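Local coordinates for enterotoxin type A (Staphylococcus aureus, PDB 1SXT), which acts as a zinc-dependent superantigen, binding MHC class II and T-cell receptor molecules to activate T cells, and causes staphylococcal food poisoning, at residues K14-Q19 with K178-L183; H44-Q49 with I76-K81; L68-S73 with L209-R214; G93-G98 with G203-T208. All blocks are in the same frame, centred on the assembly; numbering follows the deposited sequence.

Contact 1: residues K14-Q19 with K178-L183; sequences KKSELQ and KVQRGL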
loop_
_atom_site.group_PDB
_atom_site.type_symbol
_atom_site.label_atom_id
_atom_site.label_comp_id
_atom_site.label_asym_id
_atom_site.label_seq_id
_atom_site.Cartn_x
_atom_site.Cartn_y
_atom_site.Cartn_z
ATOM N N LYS A 14 -16.529 -2.564 -10.813
ATOM C CA LYS A 14 -17.026 -1.192 -10.860
ATOM C C LYS A 14 -17.278 -0.586 -9.481
ATOM O O LYS A 14 -17.550 -1.303 -8.503
ATOM C CB LYS A 14 -18.310 -1.115 -11.697
ATOM C CG LYS A 14 -18.171 -1.718 -13.102
ATOM C CD LYS A 14 -19.468 -1.658 -13.934
ATOM C CE LYS A 14 -19.155 -1.513 -15.446
ATOM N NZ LYS A 14 -18.212 -2.560 -15.997
ATOM N N LYS A 15 -17.191 0.746 -9.439
ATOM C CA LYS A 15 -17.420 1.567 -8.245
ATOM C C LYS A 15 -18.735 1.114 -7.633
ATOM O O LYS A 15 -18.844 0.887 -6.431
ATOM C CB LYS A 15 -17.525 3.031 -8.665
ATOM C CG LYS A 15 -17.505 4.023 -7.539
ATOM C CD LYS A 15 -17.556 5.404 -8.109
ATOM C CE LYS A 15 -17.052 6.410 -7.149
ATOM N NZ LYS A 15 -16.617 7.592 -7.930
ATOM N N SER A 16 -19.733 0.983 -8.487
ATOM C CA SER A 16 -21.038 0.507 -8.085
ATOM C C SER A 16 -20.803 -0.966 -7.743
ATOM O O SER A 16 -20.394 -1.737 -8.610
ATOM C CB SER A 16 -21.973 0.645 -9.272
ATOM O OG SER A 16 -21.659 1.837 -9.974
ATOM N N GLU A 17 -21.023 -1.312 -6.475
ATOM C CA GLU A 17 -20.826 -2.658 -5.890
ATOM C C GLU A 17 -20.098 -2.370 -4.559
ATOM O O GLU A 17 -20.269 -3.072 -3.540
ATOM C CB GLU A 17 -19.925 -3.566 -6.757
ATOM C CG GLU A 17 -20.597 -4.838 -7.332
ATOM C CD GLU A 17 -21.145 -4.664 -8.753
ATOM O OE1 GLU A 17 -20.358 -4.829 -9.720
ATOM O OE2 GLU A 17 -22.365 -4.389 -8.905
ATOM N N LEU A 18 -19.286 -1.314 -4.593
ATOM C CA LEU A 18 -18.527 -0.855 -3.437
ATOM C C LEU A 18 -19.444 -0.071 -2.472
ATOM O O LEU A 18 -19.951 1.021 -2.811
ATOM C CB LEU A 18 -17.377 0.035 -3.918
ATOM C CG LEU A 18 -15.966 -0.179 -3.379
ATOM C CD1 LEU A 18 -15.627 -1.659 -3.218
ATOM C CD2 LEU A 18 -15.008 0.496 -4.335
ATOM N N GLN A 19 -19.694 -0.656 -1.299
ATOM C CA GLN A 19 -20.522 -0.023 -0.277
ATOM C C GLN A 19 -19.998 1.393 0.057
ATOM O O GLN A 19 -18.819 1.711 -0.182
ATOM C CB GLN A 19 -20.512 -0.883 0.983
ATOM C CG GLN A 19 -20.637 -2.258 0.664
ATOM N N LYS A 178 -15.819 10.627 -10.912
ATOM C CA LYS A 178 -16.111 10.264 -12.304
ATOM C C LYS A 178 -15.690 8.866 -12.722
ATOM O O LYS A 178 -16.488 8.117 -13.299
ATOM C CB LYS A 178 -15.502 11.285 -13.279
ATOM C CG LYS A 178 -13.988 11.457 -13.141
ATOM C CD LYS A 178 -13.416 12.417 -14.167
ATOM C CE LYS A 178 -11.950 12.686 -13.880
ATOM N NZ LYS A 178 -11.420 13.795 -14.733
ATOM N N VAL A 179 -14.421 8.542 -12.504
ATOM C CA VAL A 179 -13.915 7.231 -12.866
ATOM C C VAL A 179 -14.707 6.176 -12.097
ATOM O O VAL A 179 -14.936 6.314 -10.891
ATOM C CB VAL A 179 -12.399 7.121 -12.621
ATOM C CG1 VAL A 179 -11.648 7.626 -13.845
ATOM C CG2 VAL A 179 -12.000 7.940 -11.416
ATOM N N GLN A 180 -15.189 5.181 -12.839
ATOM C CA GLN A 180 -16.000 4.093 -12.304
ATOM C C GLN A 180 -15.344 2.709 -12.407
ATOM O O GLN A 180 -15.961 1.712 -12.031
ATOM C CB GLN A 180 -17.348 4.049 -13.028
ATOM C CG GLN A 180 -18.037 5.394 -13.184
ATOM C CD GLN A 180 -18.655 5.898 -11.905
ATOM O OE1 GLN A 180 -19.174 5.123 -11.095
ATOM N NE2 GLN A 180 -18.642 7.207 -11.728
ATOM N N ARG A 181 -14.150 2.641 -12.992
ATOM C CA ARG A 181 -13.377 1.400 -13.129
ATOM C C ARG A 181 -11.941 1.833 -13.360
ATOM O O ARG A 181 -11.698 2.886 -13.972
ATOM C CB ARG A 181 -13.814 0.563 -14.332
ATOM C CG ARG A 181 -15.132 -0.167 -14.161
ATOM C CD ARG A 181 -15.529 -0.893 -15.421
ATOM N NE ARG A 181 -15.318 -0.041 -16.582
ATOM C CZ ARG A 181 -14.857 -0.486 -17.743
ATOM N NH1 ARG A 181 -14.580 -1.773 -17.893
ATOM N NH2 ARG A 181 -14.590 0.365 -18.726
ATOM N N GLY A 182 -10.992 1.031 -12.882
ATOM C CA GLY A 182 -9.597 1.378 -13.066
ATOM C C GLY A 182 -8.648 0.266 -12.692
ATOM O O GLY A 182 -8.984 -0.608 -11.885
ATOM N N LEU A 183 -7.457 0.309 -13.281
ATOM C CA LEU A 183 -6.418 -0.670 -13.023
ATOM C C LEU A 183 -5.054 0.002 -12.926
ATOM O O LEU A 183 -4.728 0.911 -13.690
ATOM C CB LEU A 183 -6.395 -1.726 -14.128
ATOM C CG LEU A 183 -5.257 -2.747 -14.155
ATOM C CD1 LEU A 183 -5.753 -4.110 -13.814
ATOM C CD2 LEU A 183 -4.660 -2.767 -15.536
#

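Contact 2: residues H44-Q49 with I76-K81; sequences HDQFLQ and IVDKYK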
loop_
_atom_site.group_PDB
_atom_site.type_symbol
_atom_site.label_atom_id
_atom_site.label_comp_id
_atom_site.label_asym_id
_atom_site.label_seq_id
_atom_site.Cartn_x
_atom_site.Cartn_y
_atom_site.Cartn_z
ATOM N N HIS A 44 12.109 -9.288 17.069
ATOM C CA HIS A 44 12.298 -10.720 17.269
ATOM C C HIS A 44 10.928 -11.320 17.504
ATOM O O HIS A 44 10.691 -12.480 17.224
ATOM C CB HIS A 44 13.148 -10.995 18.510
ATOM C CG HIS A 44 14.599 -10.699 18.324
ATOM N ND1 HIS A 44 15.436 -11.517 17.594
ATOM C CD2 HIS A 44 15.364 -9.668 18.759
ATOM C CE1 HIS A 44 16.656 -11.005 17.585
ATOM N NE2 HIS A 44 16.639 -9.882 18.283
ATOM N N ASP A 45 10.026 -10.506 18.030
ATOM C CA ASP A 45 8.694 -10.954 18.353
ATOM C C ASP A 45 7.812 -11.381 17.215
ATOM O O ASP A 45 7.606 -10.660 16.233
ATOM C CB ASP A 45 7.979 -9.924 19.220
ATOM C CG ASP A 45 8.591 -9.812 20.598
ATOM O OD1 ASP A 45 9.730 -9.306 20.714
ATOM O OD2 ASP A 45 7.938 -10.253 21.569
ATOM N N GLN A 46 7.290 -12.587 17.395
ATOM C CA GLN A 46 6.372 -13.240 16.479
ATOM C C GLN A 46 5.030 -13.282 17.198
ATOM O O GLN A 46 4.967 -13.197 18.425
ATOM C CB GLN A 46 6.808 -14.679 16.239
ATOM C CG GLN A 46 7.293 -14.980 14.849
ATOM C CD GLN A 46 7.339 -16.481 14.595
ATOM O OE1 GLN A 46 6.313 -17.169 14.703
ATOM N NE2 GLN A 46 8.524 -16.999 14.268
ATOM N N PHE A 47 3.955 -13.377 16.441
ATOM C CA PHE A 47 2.654 -13.472 17.046
ATOM C C PHE A 47 1.880 -14.392 16.151
ATOM O O PHE A 47 1.699 -14.108 14.971
ATOM C CB PHE A 47 1.950 -12.112 17.148
ATOM C CG PHE A 47 0.450 -12.217 17.359
ATOM C CD1 PHE A 47 -0.073 -12.605 18.584
ATOM C CD2 PHE A 47 -0.433 -11.955 16.317
ATOM C CE1 PHE A 47 -1.440 -12.731 18.764
ATOM C CE2 PHE A 47 -1.799 -12.080 16.490
ATOM C CZ PHE A 47 -2.302 -12.469 17.717
ATOM N N LEU A 48 1.551 -15.553 16.693
ATOM C CA LEU A 48 0.763 -16.555 15.993
ATOM C C LEU A 48 1.089 -16.873 14.547
ATOM O O LEU A 48 0.536 -16.264 13.640
ATOM C CB LEU A 48 -0.725 -16.201 16.071
ATOM C CG LEU A 48 -1.365 -15.854 17.421
ATOM C CD1 LEU A 48 -2.873 -15.790 17.227
ATOM C CD2 LEU A 48 -0.982 -16.871 18.509
ATOM N N GLN A 49 1.988 -17.825 14.348
ATOM C CA GLN A 49 2.370 -18.345 13.029
ATOM C C GLN A 49 2.837 -17.517 11.828
ATOM O O GLN A 49 3.599 -18.038 11.016
ATOM C CB GLN A 49 1.282 -19.308 12.544
ATOM C CG GLN A 49 1.830 -20.583 11.918
ATOM C CD GLN A 49 2.613 -21.423 12.907
ATOM O OE1 GLN A 49 2.189 -21.622 14.050
ATOM N NE2 GLN A 49 3.769 -21.912 12.480
ATOM N N ILE A 76 7.920 -15.657 4.813
ATOM C CA ILE A 76 8.198 -14.215 4.819
ATOM C C ILE A 76 8.636 -13.764 6.228
ATOM O O ILE A 76 9.559 -12.968 6.381
ATOM C CB ILE A 76 6.935 -13.395 4.448
ATOM C CG1 ILE A 76 6.281 -13.929 3.177
ATOM C CG2 ILE A 76 7.285 -11.934 4.235
ATOM C CD1 ILE A 76 5.110 -13.060 2.692
ATOM N N VAL A 77 7.948 -14.262 7.249
ATOM C CA VAL A 77 8.263 -13.913 8.623
ATOM C C VAL A 77 9.698 -14.253 8.978
ATOM O O VAL A 77 10.380 -13.471 9.614
ATOM C CB VAL A 77 7.338 -14.646 9.611
ATOM C CG1 VAL A 77 7.895 -14.560 11.052
ATOM C CG2 VAL A 77 5.940 -14.081 9.519
ATOM N N ASP A 78 10.160 -15.423 8.567
ATOM C CA ASP A 78 11.510 -15.820 8.893
ATOM C C ASP A 78 12.522 -15.095 8.058
ATOM O O ASP A 78 13.711 -15.200 8.316
ATOM C CB ASP A 78 11.694 -17.334 8.783
ATOM C CG ASP A 78 11.091 -18.079 9.964
ATOM O OD1 ASP A 78 11.380 -17.718 11.128
ATOM O OD2 ASP A 78 10.322 -19.027 9.730
ATOM N N LYS A 79 12.056 -14.352 7.061
ATOM C CA LYS A 79 12.955 -13.593 6.192
ATOM C C LYS A 79 13.321 -12.251 6.830
ATOM O O LYS A 79 14.354 -11.651 6.535
ATOM C CB LYS A 79 12.285 -13.332 4.842
ATOM C CG LYS A 79 13.239 -12.794 3.829
ATOM C CD LYS A 79 12.567 -12.211 2.626
ATOM C CE LYS A 79 13.648 -11.780 1.653
ATOM N NZ LYS A 79 13.122 -10.948 0.554
ATOM N N TYR A 80 12.466 -11.810 7.739
ATOM C CA TYR A 80 12.631 -10.532 8.392
ATOM C C TYR A 80 12.849 -10.601 9.886
ATOM O O TYR A 80 13.530 -9.749 10.449
ATOM C CB TYR A 80 11.409 -9.673 8.088
ATOM C CG TYR A 80 11.205 -9.474 6.613
ATOM C CD1 TYR A 80 12.163 -8.831 5.854
ATOM C CD2 TYR A 80 10.064 -9.938 5.975
ATOM C CE1 TYR A 80 11.999 -8.648 4.499
ATOM C CE2 TYR A 80 9.886 -9.760 4.608
ATOM C CZ TYR A 80 10.862 -9.113 3.876
ATOM O OH TYR A 80 10.721 -8.935 2.516
ATOM N N LYS A 81 12.266 -11.599 10.534
ATOM C CA LYS A 81 12.401 -11.732 11.977
ATOM C C LYS A 81 13.868 -11.755 12.397
ATOM O O LYS A 81 14.636 -12.612 11.947
ATOM C CB LYS A 81 11.662 -12.978 12.469
ATOM C CG LYS A 81 11.831 -13.293 13.933
ATOM C CD LYS A 81 10.849 -14.372 14.351
ATOM C CE LYS A 81 11.394 -15.240 15.484
ATOM N NZ LYS A 81 10.311 -15.958 16.230
#

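Contact 3: residues L68-S73 with L209-R214; sequences LVDFDS and LLRIYR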
loop_
_atom_site.group_PDB
_atom_site.type_symbol
_atom_site.label_atom_id
_atom_site.label_comp_id
_atom_site.label_asym_id
_atom_site.label_seq_id
_atom_site.Cartn_x
_atom_site.Cartn_y
_atom_site.Cartn_z
ATOM N N LEU A 68 1.407 -4.563 14.470
ATOM C CA LEU A 68 1.348 -5.990 14.170
ATOM C C LEU A 68 1.351 -6.213 12.656
ATOM O O LEU A 68 0.333 -6.026 11.994
ATOM C CB LEU A 68 0.096 -6.575 14.802
ATOM C CG LEU A 68 0.108 -8.036 15.219
ATOM C CD1 LEU A 68 1.068 -8.239 16.373
ATOM C CD2 LEU A 68 -1.314 -8.444 15.619
ATOM N N VAL A 69 2.510 -6.568 12.110
ATOM C CA VAL A 69 2.666 -6.781 10.680
ATOM C C VAL A 69 2.332 -8.217 10.330
ATOM O O VAL A 69 3.008 -9.136 10.764
ATOM C CB VAL A 69 4.101 -6.459 10.226
ATOM C CG1 VAL A 69 4.207 -6.519 8.736
ATOM C CG2 VAL A 69 4.504 -5.073 10.687
ATOM N N ASP A 70 1.283 -8.396 9.535
ATOM C CA ASP A 70 0.810 -9.711 9.117
ATOM C C ASP A 70 1.308 -9.994 7.723
ATOM O O ASP A 70 1.411 -9.075 6.908
ATOM C CB ASP A 70 -0.722 -9.708 9.098
ATOM C CG ASP A 70 -1.325 -11.088 8.902
ATOM O OD1 ASP A 70 -1.492 -11.801 9.901
ATOM O OD2 ASP A 70 -1.679 -11.446 7.766
ATOM N N PHE A 71 1.600 -11.261 7.446
ATOM C CA PHE A 71 2.082 -11.688 6.131
ATOM C C PHE A 71 1.382 -12.992 5.815
ATOM O O PHE A 71 0.778 -13.593 6.688
ATOM C CB PHE A 71 3.588 -11.988 6.125
ATOM C CG PHE A 71 4.445 -10.954 6.801
ATOM C CD1 PHE A 71 4.947 -9.877 6.093
ATOM C CD2 PHE A 71 4.823 -11.109 8.131
ATOM C CE1 PHE A 71 5.820 -8.976 6.700
ATOM C CE2 PHE A 71 5.692 -10.212 8.738
ATOM C CZ PHE A 71 6.192 -9.146 8.019
ATOM N N ASP A 72 1.499 -13.442 4.574
ATOM C CA ASP A 72 0.891 -14.689 4.154
ATOM C C ASP A 72 1.452 -15.915 4.869
ATOM O O ASP A 72 0.709 -16.847 5.165
ATOM C CB ASP A 72 1.120 -14.910 2.664
ATOM C CG ASP A 72 0.114 -14.211 1.792
ATOM O OD1 ASP A 72 -0.998 -13.886 2.251
ATOM O OD2 ASP A 72 0.439 -14.013 0.607
ATOM N N SER A 73 2.754 -15.935 5.141
ATOM C CA SER A 73 3.336 -17.118 5.746
ATOM C C SER A 73 4.571 -16.908 6.571
ATOM O O SER A 73 5.271 -15.908 6.414
ATOM C CB SER A 73 3.700 -18.128 4.648
ATOM O OG SER A 73 5.002 -17.891 4.121
ATOM N N LEU A 209 -9.615 -4.698 3.378
ATOM C CA LEU A 209 -9.196 -3.871 2.252
ATOM C C LEU A 209 -7.670 -3.848 2.127
ATOM O O LEU A 209 -7.125 -3.953 1.032
ATOM C CB LEU A 209 -9.735 -2.441 2.407
ATOM C CG LEU A 209 -11.251 -2.229 2.417
ATOM C CD1 LEU A 209 -11.574 -0.848 2.917
ATOM C CD2 LEU A 209 -11.824 -2.421 1.048
ATOM N N LEU A 210 -6.990 -3.738 3.261
ATOM C CA LEU A 210 -5.537 -3.689 3.299
ATOM C C LEU A 210 -4.885 -5.065 3.192
ATOM O O LEU A 210 -3.666 -5.180 3.162
ATOM C CB LEU A 210 -5.085 -3.030 4.594
ATOM C CG LEU A 210 -5.352 -1.545 4.765
ATOM C CD1 LEU A 210 -4.735 -1.118 6.062
ATOM C CD2 LEU A 210 -4.756 -0.757 3.605
ATOM N N ARG A 211 -5.700 -6.108 3.133
ATOM C CA ARG A 211 -5.213 -7.479 3.040
ATOM C C ARG A 211 -4.505 -7.811 1.731
ATOM O O ARG A 211 -3.696 -8.723 1.659
ATOM C CB ARG A 211 -6.369 -8.428 3.283
ATOM C CG ARG A 211 -6.071 -9.855 2.995
ATOM C CD ARG A 211 -7.093 -10.705 3.671
ATOM N NE ARG A 211 -6.694 -10.950 5.037
ATOM C CZ ARG A 211 -6.145 -12.083 5.426
ATOM N NH1 ARG A 211 -5.964 -13.049 4.544
ATOM N NH2 ARG A 211 -5.716 -12.224 6.668
ATOM N N ILE A 212 -4.776 -7.033 0.704
ATOM C CA ILE A 212 -4.157 -7.245 -0.585
ATOM C C ILE A 212 -2.636 -7.245 -0.504
ATOM O O ILE A 212 -1.982 -8.027 -1.179
ATOM C CB ILE A 212 -4.613 -6.162 -1.601
ATOM C CG1 ILE A 212 -4.218 -4.759 -1.126
ATOM C CG2 ILE A 212 -6.131 -6.225 -1.791
ATOM C CD1 ILE A 212 -4.632 -3.672 -2.054
ATOM N N TYR A 213 -2.085 -6.413 0.373
ATOM C CA TYR A 213 -0.634 -6.267 0.540
ATOM C C TYR A 213 0.019 -7.306 1.458
ATOM O O TYR A 213 1.217 -7.274 1.693
ATOM C CB TYR A 213 -0.335 -4.869 1.085
ATOM C CG TYR A 213 -0.894 -3.719 0.273
ATOM C CD1 TYR A 213 -0.482 -3.485 -1.037
ATOM C CD2 TYR A 213 -1.772 -2.826 0.848
ATOM C CE1 TYR A 213 -0.926 -2.389 -1.740
ATOM C CE2 TYR A 213 -2.218 -1.732 0.156
ATOM C CZ TYR A 213 -1.794 -1.517 -1.133
ATOM O OH TYR A 213 -2.251 -0.406 -1.783
ATOM N N ARG A 214 -0.780 -8.227 1.969
ATOM C CA ARG A 214 -0.329 -9.284 2.871
ATOM C C ARG A 214 0.769 -10.166 2.296
ATOM O O ARG A 214 1.465 -10.844 3.038
ATOM C CB ARG A 214 -1.529 -10.154 3.211
ATOM C CG ARG A 214 -1.305 -11.241 4.200
ATOM C CD ARG A 214 -2.603 -11.983 4.346
ATOM N NE ARG A 214 -2.662 -12.784 5.553
ATOM C CZ ARG A 214 -2.466 -14.093 5.586
ATOM N NH1 ARG A 214 -2.187 -14.755 4.477
ATOM N NH2 ARG A 214 -2.630 -14.748 6.726
#

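Contact 4: residues G93-G98 with G203-T208; sequences GYQCAG and GQYSNT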
loop_
_atom_site.group_PDB
_atom_site.type_symbol
_atom_site.label_atom_id
_atom_site.label_comp_id
_atom_site.label_asym_id
_atom_site.label_seq_id
_atom_site.Cartn_x
_atom_site.Cartn_y
_atom_site.Cartn_z
ATOM N N GLY A 93 -6.392 0.632 13.108
ATOM C CA GLY A 93 -6.697 0.278 14.477
ATOM C C GLY A 93 -7.986 -0.513 14.523
ATOM O O GLY A 93 -8.176 -1.326 15.413
ATOM N N TYR A 94 -8.853 -0.315 13.537
ATOM C CA TYR A 94 -10.122 -1.012 13.502
ATOM C C TYR A 94 -10.020 -2.481 13.187
ATOM O O TYR A 94 -9.588 -2.878 12.096
ATOM C CB TYR A 94 -11.071 -0.377 12.504
ATOM C CG TYR A 94 -12.521 -0.763 12.728
ATOM C CD1 TYR A 94 -13.158 -0.474 13.937
ATOM C CD2 TYR A 94 -13.272 -1.362 11.716
ATOM C CE1 TYR A 94 -14.498 -0.761 14.127
ATOM C CE2 TYR A 94 -14.613 -1.648 11.900
ATOM C CZ TYR A 94 -15.220 -1.341 13.108
ATOM O OH TYR A 94 -16.559 -1.596 13.287
ATOM N N GLN A 95 -10.559 -3.266 14.119
ATOM C CA GLN A 95 -10.586 -4.719 14.039
ATOM C C GLN A 95 -9.188 -5.278 13.983
ATOM O O GLN A 95 -8.958 -6.370 13.468
ATOM C CB GLN A 95 -11.408 -5.189 12.845
ATOM C CG GLN A 95 -12.890 -5.043 13.066
ATOM C CD GLN A 95 -13.664 -5.120 11.780
ATOM O OE1 GLN A 95 -13.117 -4.900 10.696
ATOM N NE2 GLN A 95 -14.953 -5.397 11.887
ATOM N N CYS A 96 -8.248 -4.506 14.512
ATOM C CA CYS A 96 -6.871 -4.929 14.549
ATOM C C CYS A 96 -6.830 -6.025 15.579
ATOM O O CYS A 96 -6.603 -5.758 16.770
ATOM C CB CYS A 96 -5.971 -3.800 14.987
ATOM S SG CYS A 96 -4.402 -4.414 15.470
ATOM N N ALA A 97 -7.111 -7.246 15.107
ATOM C CA ALA A 97 -7.144 -8.467 15.917
ATOM C C ALA A 97 -5.776 -8.823 16.485
ATOM O O ALA A 97 -5.031 -9.577 15.868
ATOM C CB ALA A 97 -7.682 -9.616 15.077
ATOM N N GLY A 98 -5.455 -8.286 17.664
ATOM C CA GLY A 98 -4.160 -8.565 18.264
ATOM C C GLY A 98 -3.859 -8.127 19.701
ATOM O O GLY A 98 -4.494 -7.218 20.268
ATOM N N GLY A 203 -14.484 -6.390 1.202
ATOM C CA GLY A 203 -14.924 -5.875 2.482
ATOM C C GLY A 203 -15.125 -4.379 2.395
ATOM O O GLY A 203 -15.116 -3.808 1.303
ATOM N N GLN A 204 -15.293 -3.744 3.550
ATOM C CA GLN A 204 -15.497 -2.307 3.611
ATOM C C GLN A 204 -14.646 -1.663 4.691
ATOM O O GLN A 204 -14.725 -0.462 4.913
ATOM C CB GLN A 204 -16.954 -2.020 3.896
ATOM C CG GLN A 204 -17.395 -2.646 5.187
ATOM C CD GLN A 204 -18.862 -2.418 5.497
ATOM O OE1 GLN A 204 -19.310 -2.659 6.619
ATOM N NE2 GLN A 204 -19.618 -1.944 4.513
ATOM N N TYR A 205 -13.841 -2.462 5.375
ATOM C CA TYR A 205 -12.985 -1.935 6.421
ATOM C C TYR A 205 -11.530 -2.335 6.196
ATOM O O TYR A 205 -11.254 -3.293 5.493
ATOM C CB TYR A 205 -13.513 -2.363 7.800
ATOM C CG TYR A 205 -14.917 -1.829 8.099
ATOM C CD1 TYR A 205 -15.213 -0.474 7.947
ATOM C CD2 TYR A 205 -15.949 -2.681 8.469
ATOM C CE1 TYR A 205 -16.490 0.013 8.145
ATOM C CE2 TYR A 205 -17.226 -2.205 8.672
ATOM C CZ TYR A 205 -17.493 -0.859 8.502
ATOM O OH TYR A 205 -18.774 -0.384 8.656
ATOM N N SER A 206 -10.607 -1.561 6.750
ATOM C CA SER A 206 -9.176 -1.801 6.592
ATOM C C SER A 206 -8.672 -3.229 6.829
ATOM O O SER A 206 -7.692 -3.652 6.228
ATOM C CB SER A 206 -8.399 -0.821 7.466
ATOM O OG SER A 206 -8.713 0.516 7.116
ATOM N N ASN A 207 -9.348 -3.967 7.694
ATOM C CA ASN A 207 -8.981 -5.349 8.015
ATOM C C ASN A 207 -8.972 -6.264 6.788
ATOM O O ASN A 207 -8.193 -7.201 6.715
ATOM C CB ASN A 207 -9.943 -5.881 9.094
ATOM C CG ASN A 207 -9.777 -7.357 9.361
ATOM O OD1 ASN A 207 -10.592 -8.155 8.914
ATOM N ND2 ASN A 207 -8.737 -7.733 10.106
ATOM N N THR A 208 -9.825 -5.972 5.816
ATOM C CA THR A 208 -9.905 -6.768 4.598
ATOM C C THR A 208 -9.439 -6.013 3.367
ATOM O O THR A 208 -8.953 -6.615 2.411
ATOM C CB THR A 208 -11.333 -7.297 4.345
ATOM O OG1 THR A 208 -12.274 -6.212 4.354
ATOM C CG2 THR A 208 -11.702 -8.312 5.396
#

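Contact 1: residues K14-Q19 with K178-L183
Gln180 O is gripped from the other segment by two neighbouring residues. Lys15 N donates a hydrogen bond of 3.0 Å at an N-H...O angle of 160°, while Lys14 CA adds a CA-H...O contact of 3.3 Å. From there the Lys15 side chain, extended with CG anti to its N (chi1 -169°), crosses Gln180 so that Lys15 CD lies 3.4 Å from Gln180 OE1. The contact falls where strand 181-188 of the beta-grasp domain begins: Gln180 and Arg181 both face Tyr231 of strand 224-231, a classic beta bulge, and the N-terminal segment docks against it. Lys15 NZ, 3.6 Å from Val179 O, has its main partners beyond the two segments in a salt bridge to Asp173 and hydrogen bonds to the carbonyls of Asn171 and Gly177, which probably offset its buried charge. Asp173 also accepts from Gln180 NE2, a second tie besides the 2.8 Å bond of Gln180 NE2 to Lys178 O. Lys14 and Arg181 run alongside each other and point the same way, with their CG atoms 3.6 Å apart. Their like charges come close, Lys14 NZ to Arg181 NE being 3.9 Å. The Arg181 guanidinium turns instead to the chain end, donating through NE to Ser233 O.

Contact 2: residues H44-Q49 with I76-K81
His44 and Lys81 bring the two backbones closest, CA to CA 5.4 Å, where the chain entering the weakly bonded strand 46-47 passes Lys81 near the end of helix 74-80. Within the helical segment, Val77 O accepts from both Tyr80 N and Lys81 N, which ties the backbone at Lys81 back to the helix. The Lys81 side chain is extended, with CG anti to the backbone N (chi1 175°), and this carries its methylenes along the His44 carbonyl: Lys81 CD lies 3.4 Å and Lys81 CE 3.3 Å from His44 O. Gln46 crosses this chain at about a right angle, Gln46 CG packing 3.6 Å from Lys81 CD. The ammonium of Lys81 ends beside the amide of Gln46, whose O and N are not assigned with confidence. On the helix side, Val77 puts its CG1 branch against the same methylene, Val77 CG1 to Gln46 CG being 3.9 Å. Val77 and Lys81 thus approach the Gln46 methylene from adjoining directions. Both also reach Ile52 of strand 51-54, the neighbour of strand 46-47 in the sheet. A helix inserted between the third and fourth barrel strands and packed against the barrel is the hallmark of the OB-fold, and helix 74-80 plays that part here, following strand 66-70 and preceding strand 84-88.

Contact 3: residues L68-S73 with L209-R214
Phe71 O sits over the centre of one face of the Arg214 guanidinium, 3.5 Å above its plane, and Asp72 N and CA lie toward the rim on that face; Arg211 NH1 approaches the opposite face. Two carboxylates bind the same group. Arg214 NE donates to Asp70 OD2 at 2.8 Å, meeting the oxygen nearly along its C-O direction, although OD2 is tilted 34° from the guanidinium plane. Arg214 NH1 donates to Asp72 OD1 at 2.7 Å through the anti lone pair of that oxygen, with a smaller tilt of 18°. Both are salt bridges with clearly bent hydrogen bonds, and together they restrain the rotation of the guanidinium. An extended Arg214 chain, CG anti to the backbone N (chi1 -176°), reaches between the two acids. Behind it the backbones also meet: Asp72 N makes a weak hydrogen bond of 3.0 Å to Arg214 O, which Phe71 CA approaches at 3.3 Å. Asp70 OD2 lies 4.3 Å from Arg211 NH2, well out of that guanidinium plane, so it probably helps to balance the two neighbouring positive charges without an N-H pointing at it. The network joins the end of strand 66-70 in the OB-fold domain to the 3-10 turn after helix 206-209 in the beta-grasp domain. Strand 104-113 flanks it through Tyr108, which touches Arg214 and accepts from Arg211 NE, while Leu209 and Leu210 pack on helix 22-32.

Contact 4: residues G93-G98 with G203-T208
Tyr94 and Tyr205 each turn their ring toward the other segment through the first torsion: Tyr94 CG is anti to its backbone N (chi1 -162°), which brings the ring edge forward, and Tyr205 CG is anti to the carbonyl carbon (chi1 -62°), which offers a face to it. The result is a T-shaped stack, with ring centroids 5.2 Å apart and planes at 76°. Tyr94 CE2 does the touching, 3.8 Å from Tyr205 CG, and it lands toward the rim of the Tyr205 face. The opposite face of that ring carries Gln204 CG, so Tyr205 is held on both faces. Gln95, the next residue, stretches across Asn207 at about a right angle. Gln95 OE1 lies 3.7 Å from Asn207 CB and 3.9 Å from Tyr205 CB, both van der Waals contacts with carbon. Asn207 ND2 is 3.6 Å from Gln95 O, a distance that supports packing only. Gly93 to Cys96 form a type II beta turn that presents Tyr94 and Gln95 as its two central residues to the start of helix 206-209, where Tyr205 occupies the N-cap position. Cys96 is bonded to Cys106 of strand 104-113, and Asn207 O accepts from Tyr108 OH of the same strand. Such a disulfide loop is characteristic of staphylococcal enterotoxins; here it leans on the beta-grasp domain beside the interdomain groove, which in related superantigens receives the T-cell receptor beta chain.

In the fold
Contact 1 is partly buried; contacts 2, 3 and 4 are surface contacts. Contacts 3 and 4 both bridge the OB-fold and beta-grasp domains, but by different means, salt bridges in one and an aromatic pair in the other. They adjoin, Leu209 packing on Gly203 and Gln204. Contact 2, largely methylene packing, stays within the OB-fold domain; it shares that domain's sheet with contact 3 and meets it through Phe71, which packs on Val77 and Ile76. Contact 1, centred about 36 Å from the centre of contact 2 across the chain's centre, fastens the N-terminal segment to the beta-grasp domain by one backbone bond and the buried ammonium of Lys15, and touches contact 4 through Gln19 and Gln204.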